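Local coordinates for beta-xylosidase (Uncultured organism, PDB 4MLG), which probably hydrolyses xylo-oligosaccharides, releasing xylose from their non-reducing ends, as a calcium-containing beta-xylosidase with the beta-propeller fold of glycoside hydrolase family 43, at residues H228-K233 and G282-F287; W140-K143 and Y147-Y150. One frame throughout, in Å; residues are numbered along the deposited sequence.

Contact 1: H228-K233 and G282-F287; sequences HYYNGK and GKWYLF
Two neighbouring blades of the beta-propeller meet here through an aromatic cluster in which Trp-284 reaches across to His-228 and Tyr-230. Strand 223-230 is an edge strand of its sheet; strand 283-290 is an inner strand of the neighbouring sheet, between 276-280 and 302-308. The backbones stay well apart, with Tyr-230 CA and Trp-284 CA, the nearest such pair, 10.0 Å from each other, so side chains make most of the contact, Trp-284 giving the largest share. Its CG stands anti to its own carbonyl carbon (chi1 -70°), which sends the six-membered ring forward between the two alternate side chains of the facing strand. At the far end of that ring, Trp-284 CZ3 lies 3.6 Å from His-228 CD2, the imidazole and benzo planes inclined at 46°. Nearer the pyrrole side, CD1 of Tyr-230 sits 3.9 Å from NE1 of Trp-284, and there the phenol and pyrrole planes are almost perpendicular (85°). Between them the carbonyl O of Tyr-229 comes up to the indole rim, 3.6 Å from Trp-284 CH2 and near the ring plane. Tyr-310 completes the cluster, stacking on Tyr-230 and meeting Trp-284 edge-to-face, while Ile-277 packs against both His-228 and Trp-284. With no hydrogen bond between the segments, the blades are joined here by aromatic van der Waals contact; the Tyr-229 carbonyl probably adds a slight electrostatic attraction to the indole C-H edge.

Contact 2: W140-K143 and Y147-Y150; sequences WPDK and YYMY
Trp-140 and Tyr-148 face each other as an antiparallel hydrogen-bonded pair, each backbone N-H going to the other's carbonyl: Trp-140 N to Tyr-148 O at 2.6 Å and Tyr-148 N to Trp-140 O at 2.9 Å, both nearly straight. One residue on, Pro-141 and Tyr-147 make the non-hydrogen-bonded pair, as proline's lack of an N-H permits. Their side chains share the other face of the sheet, and the pyrrolidine lies over the phenol: Pro-141 CB is 4.1 Å from the centroid of the Tyr-147 ring and 28° off its normal, a CH-pi contact. On the Trp-140 face the fit is edgewise. Tyr-150 turns its rim to the base of the tryptophan, CE2 being 3.7 Å from Trp-140 CB in the plane of the phenol, and the two side chains run alongside each other in the same direction. Tyr-148 likewise offers its edge, through CE2, to CB of Asp-142.

All this belongs to the beta hairpin 138-141/147-151 of one propeller blade, with Pro-141 at the centre of an inverse gamma turn where the first strand ends. After that turn the backbone N of Asp-142 lies over one face of the indole, toward its rim, and the carboxylate comes to the NE1 edge. With Trp-140 CG anti to the backbone N (chi1 169°), NE1 points at the carboxylate and donates to Asp-142 OD1 over 3.2 Å, on its anti side, somewhat out of the carboxylate plane and at a bent 148°. The same oxygen bonds Tyr-234 OH, and OD2 takes the backbone N of Asp-144, so both carboxylate oxygens are engaged. Asp-144 also holds Tyr-148 OH, and Tyr-150 OH bonds the carbonyl of Pro-254. Outside the hairpin, Met-227 and Tyr-229 pack against the Trp-140 side chain.

The centres of contacts 1 and 2 lie 15 Å apart, and strand 223-230 connects them. While His-228 and Tyr-230 face contact 1, Tyr-229 between them turns the other way: its CB is 3.6 Å from Trp-140 CH2, and its OH lies 3.1 Å from Lys-143 NZ, a probable hydrogen bond. The His-228 backbone also packs on the same indole, CA to Trp-140 CZ3 being 3.8 Å. Tyr-234 ties the two further, meeting Tyr-229 edge-to-face while bonding Asp-142. The calcium site, with Asp-85 and His-274, lies outside all four segments; the ion is about 12 Å from the side chain of His-228 and about 9 Å from that of Tyr-150.

Contact 1: H228-K233 and G282-F287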
loop_
_atom_site.group_PDB
_atom_site.type_symbol
_atom_site.label_atom_id
_atom_site.label_comp_id
_atom_site.label_asym_id
_atom_site.label_seq_id
_atom_site.Cartn_x
_atom_site.Cartn_y
_atom_site.Cartn_z
ATOM N N HIS A 228 8.761 -12.019 25.079
ATOM C CA HIS A 228 8.226 -12.825 26.172
ATOM C C HIS A 228 8.580 -12.236 27.537
ATOM O O HIS A 228 9.310 -11.249 27.629
ATOM C CB HIS A 228 8.667 -14.290 26.062
ATOM C CG HIS A 228 10.080 -14.541 26.491
ATOM N ND1 HIS A 228 11.132 -14.587 25.601
ATOM C CD2 HIS A 228 10.611 -14.783 27.712
ATOM C CE1 HIS A 228 12.250 -14.838 26.257
ATOM N NE2 HIS A 228 11.962 -14.959 27.540
ATOM N N TYR A 229 8.057 -12.850 28.593
ATOM C CA TYR A 229 8.162 -12.289 29.934
ATOM C C TYR A 229 8.609 -13.346 30.939
ATOM O O TYR A 229 7.958 -14.380 31.093
ATOM C CB TYR A 229 6.809 -11.706 30.344
ATOM C CG TYR A 229 6.843 -10.799 31.551
ATOM C CD1 TYR A 229 7.314 -9.495 31.452
ATOM C CD2 TYR A 229 6.376 -11.235 32.784
ATOM C CE1 TYR A 229 7.335 -8.659 32.552
ATOM C CE2 TYR A 229 6.394 -10.406 33.888
ATOM C CZ TYR A 229 6.873 -9.120 33.767
ATOM O OH TYR A 229 6.890 -8.291 34.865
ATOM N N TYR A 230 9.719 -13.079 31.618
ATOM C CA TYR A 230 10.264 -14.016 32.596
ATOM C C TYR A 230 10.870 -13.303 33.800
ATOM O O TYR A 230 11.696 -12.400 33.650
ATOM C CB TYR A 230 11.306 -14.931 31.941
ATOM C CG TYR A 230 12.192 -15.665 32.926
ATOM C CD1 TYR A 230 11.743 -16.804 33.582
ATOM C CD2 TYR A 230 13.483 -15.221 33.191
ATOM C CE1 TYR A 230 12.554 -17.477 34.481
ATOM C CE2 TYR A 230 14.297 -15.885 34.086
ATOM C CZ TYR A 230 13.829 -17.013 34.728
ATOM O OH TYR A 230 14.642 -17.677 35.619
ATOM N N ASN A 231 10.448 -13.724 34.989
ATOM C CA ASN A 231 10.971 -13.202 36.249
ATOM C C ASN A 231 10.858 -11.683 36.372
ATOM O O ASN A 231 11.793 -11.015 36.813
ATOM C CB ASN A 231 12.422 -13.648 36.455
ATOM C CG ASN A 231 12.793 -13.770 37.919
ATOM O OD1 ASN A 231 12.120 -13.217 38.791
ATOM N ND2 ASN A 231 13.869 -14.496 38.199
ATOM N N GLY A 232 9.709 -11.147 35.977
ATOM C CA GLY A 232 9.457 -9.721 36.069
ATOM C C GLY A 232 10.298 -8.888 35.120
ATOM O O GLY A 232 10.612 -7.735 35.410
ATOM N N LYS A 233 10.660 -9.466 33.980
ATOM C CA LYS A 233 11.489 -8.764 33.007
ATOM C C LYS A 233 11.056 -9.083 31.576
ATOM O O LYS A 233 10.613 -10.194 31.287
ATOM C CB LYS A 233 12.963 -9.122 33.211
ATOM C CG LYS A 233 13.936 -8.057 32.735
ATOM C CD LYS A 233 15.377 -8.519 32.882
ATOM C CE LYS A 233 15.686 -8.945 34.308
ATOM N NZ LYS A 233 17.082 -9.446 34.449
ATOM N N GLY A 282 6.634 -26.105 32.889
ATOM C CA GLY A 282 7.710 -25.751 33.799
ATOM C C GLY A 282 9.059 -25.537 33.141
ATOM O O GLY A 282 10.011 -25.105 33.795
ATOM N N LYS A 283 9.150 -25.838 31.850
ATOM C CA LYS A 283 10.406 -25.686 31.122
ATOM C C LYS A 283 10.259 -24.757 29.922
ATOM O O LYS A 283 9.205 -24.710 29.286
ATOM C CB LYS A 283 10.932 -27.046 30.665
ATOM C CG LYS A 283 11.157 -28.030 31.795
ATOM C CD LYS A 283 11.668 -29.360 31.274
ATOM C CE LYS A 283 11.862 -30.349 32.412
ATOM N NZ LYS A 283 12.354 -31.669 31.931
ATOM N N TRP A 284 11.322 -24.021 29.617
ATOM C CA TRP A 284 11.324 -23.115 28.477
ATOM C C TRP A 284 11.929 -23.790 27.250
ATOM O O TRP A 284 12.852 -24.597 27.367
ATOM C CB TRP A 284 12.090 -21.834 28.812
ATOM C CG TRP A 284 11.383 -20.955 29.801
ATOM C CD1 TRP A 284 11.383 -21.083 31.160
ATOM C CD2 TRP A 284 10.575 -19.809 29.506
ATOM N NE1 TRP A 284 10.622 -20.090 31.728
ATOM C CE2 TRP A 284 10.116 -19.294 30.735
ATOM C CE3 TRP A 284 10.194 -19.169 28.322
ATOM C CZ2 TRP A 284 9.295 -18.169 30.814
ATOM C CZ3 TRP A 284 9.380 -18.052 28.403
ATOM C CH2 TRP A 284 8.939 -17.564 29.639
ATOM N N TYR A 285 11.400 -23.459 26.075
ATOM C CA TYR A 285 11.867 -24.059 24.830
ATOM C C TYR A 285 12.139 -23.006 23.761
ATOM O O TYR A 285 11.441 -21.994 23.681
ATOM C CB TYR A 285 10.849 -25.079 24.313
ATOM C CG TYR A 285 10.611 -26.234 25.257
ATOM C CD1 TYR A 285 11.397 -27.378 25.197
ATOM C CD2 TYR A 285 9.604 -26.182 26.213
ATOM C CE1 TYR A 285 11.186 -28.437 26.061
ATOM C CE2 TYR A 285 9.387 -27.234 27.082
ATOM C CZ TYR A 285 10.181 -28.360 27.001
ATOM O OH TYR A 285 9.969 -29.413 27.862
ATOM N N LEU A 286 13.159 -23.248 22.944
ATOM C CA LEU A 286 13.467 -22.367 21.825
ATOM C C LEU A 286 13.148 -23.063 20.508
ATOM O O LEU A 286 13.993 -23.757 19.943
ATOM C CB LEU A 286 14.939 -21.950 21.849
ATOM C CG LEU A 286 15.405 -21.030 20.715
ATOM C CD1 LEU A 286 14.764 -19.657 20.837
ATOM C CD2 LEU A 286 16.923 -20.924 20.678
ATOM N N PHE A 287 11.920 -22.888 20.028
ATOM C CA PHE A 287 11.531 -23.432 18.734
ATOM C C PHE A 287 12.233 -22.648 17.634
ATOM O O PHE A 287 12.231 -21.421 17.650
ATOM C CB PHE A 287 10.016 -23.355 18.545
ATOM C CG PHE A 287 9.240 -24.240 19.480
ATOM C CD1 PHE A 287 8.831 -25.501 19.080
ATOM C CD2 PHE A 287 8.916 -23.809 20.756
ATOM C CE1 PHE A 287 8.116 -26.316 19.936
ATOM C CE2 PHE A 287 8.202 -24.621 21.615
ATOM C CZ PHE A 287 7.804 -25.876 21.204
#

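Contact 2: W140-K143 and Y147-Y150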
loop_
_atom_site.group_PDB
_atom_site.type_symbol
_atom_site.label_atom_id
_atom_site.label_comp_id
_atom_site.label_asym_id
_atom_site.label_seq_id
_atom_site.Cartn_x
_atom_site.Cartn_y
_atom_site.Cartn_z
ATOM N N TRP A 140 1.964 -9.712 21.182
ATOM C CA TRP A 140 2.280 -9.915 22.591
ATOM C C TRP A 140 1.161 -9.474 23.535
ATOM O O TRP A 140 0.852 -8.285 23.630
ATOM C CB TRP A 140 3.583 -9.195 22.941
ATOM C CG TRP A 140 3.857 -9.123 24.407
ATOM C CD1 TRP A 140 3.914 -7.997 25.175
ATOM C CD2 TRP A 140 4.104 -10.224 25.287
ATOM N NE1 TRP A 140 4.188 -8.328 26.480
ATOM C CE2 TRP A 140 4.308 -9.691 26.575
ATOM C CE3 TRP A 140 4.175 -11.610 25.112
ATOM C CZ2 TRP A 140 4.576 -10.495 27.682
ATOM C CZ3 TRP A 140 4.442 -12.406 26.211
ATOM C CH2 TRP A 140 4.640 -11.847 27.480
ATOM N N PRO A 141 0.549 -10.440 24.236
ATOM C CA PRO A 141 -0.470 -10.157 25.251
ATOM C C PRO A 141 0.175 -9.643 26.533
ATOM O O PRO A 141 0.494 -10.436 27.421
ATOM C CB PRO A 141 -1.110 -11.529 25.506
ATOM C CG PRO A 141 -0.642 -12.412 24.378
ATOM C CD PRO A 141 0.701 -11.885 24.004
ATOM N N ASP A 142 0.364 -8.330 26.624
ATOM C CA ASP A 142 1.034 -7.726 27.769
ATOM C C ASP A 142 0.182 -7.812 29.034
ATOM O O ASP A 142 -1.031 -8.015 28.968
ATOM C CB ASP A 142 1.388 -6.269 27.469
ATOM C CG ASP A 142 2.347 -5.678 28.484
ATOM O OD1 ASP A 142 3.571 -5.723 28.240
ATOM O OD2 ASP A 142 1.879 -5.173 29.527
ATOM N N LYS A 143 0.832 -7.649 30.182
ATOM C CA LYS A 143 0.164 -7.732 31.475
ATOM C C LYS A 143 -0.798 -6.571 31.728
ATOM O O LYS A 143 -1.635 -6.642 32.627
ATOM C CB LYS A 143 1.201 -7.803 32.598
ATOM C CG LYS A 143 2.200 -6.657 32.586
ATOM C CD LYS A 143 3.187 -6.776 33.737
ATOM C CE LYS A 143 4.181 -5.623 33.742
ATOM N NZ LYS A 143 5.134 -5.713 34.885
ATOM N N TYR A 147 -2.889 -5.723 23.798
ATOM C CA TYR A 147 -2.142 -6.602 22.905
ATOM C C TYR A 147 -1.275 -5.774 21.962
ATOM O O TYR A 147 -1.770 -4.876 21.282
ATOM C CB TYR A 147 -3.094 -7.495 22.105
ATOM C CG TYR A 147 -3.694 -8.640 22.894
ATOM C CD1 TYR A 147 -3.416 -9.959 22.560
ATOM C CD2 TYR A 147 -4.536 -8.401 23.974
ATOM C CE1 TYR A 147 -3.962 -11.009 23.276
ATOM C CE2 TYR A 147 -5.084 -9.445 24.698
ATOM C CZ TYR A 147 -4.795 -10.746 24.344
ATOM O OH TYR A 147 -5.341 -11.785 25.062
ATOM N N TYR A 148 0.017 -6.081 21.924
ATOM C CA TYR A 148 0.963 -5.309 21.124
ATOM C C TYR A 148 1.527 -6.118 19.956
ATOM O O TYR A 148 1.791 -7.314 20.089
ATOM C CB TYR A 148 2.106 -4.794 22.005
ATOM C CG TYR A 148 1.657 -3.893 23.136
ATOM C CD1 TYR A 148 1.621 -2.514 22.978
ATOM C CD2 TYR A 148 1.269 -4.420 24.362
ATOM C CE1 TYR A 148 1.211 -1.687 24.007
ATOM C CE2 TYR A 148 0.856 -3.599 25.395
ATOM C CZ TYR A 148 0.831 -2.235 25.213
ATOM O OH TYR A 148 0.422 -1.416 26.243
ATOM N N MET A 149 1.703 -5.461 18.814
ATOM C CA MET A 149 2.323 -6.091 17.651
ATOM C C MET A 149 3.743 -5.581 17.447
ATOM O O MET A 149 3.981 -4.374 17.434
ATOM C CB MET A 149 1.507 -5.844 16.378
ATOM C CG MET A 149 2.233 -6.274 15.102
ATOM S SD MET A 149 1.416 -5.815 13.559
ATOM C CE MET A 149 0.025 -6.942 13.560
ATOM N N TYR A 150 4.680 -6.508 17.287
ATOM C CA TYR A 150 6.052 -6.157 16.948
ATOM C C TYR A 150 6.360 -6.685 15.555
ATOM O O TYR A 150 6.271 -7.887 15.309
ATOM C CB TYR A 150 7.031 -6.737 17.970
ATOM C CG TYR A 150 6.773 -6.262 19.382
ATOM C CD1 TYR A 150 7.415 -5.138 19.886
ATOM C CD2 TYR A 150 5.880 -6.931 20.208
ATOM C CE1 TYR A 150 7.177 -4.698 21.172
ATOM C CE2 TYR A 150 5.634 -6.498 21.495
ATOM C CZ TYR A 150 6.285 -5.381 21.972
ATOM O OH TYR A 150 6.041 -4.951 23.255
#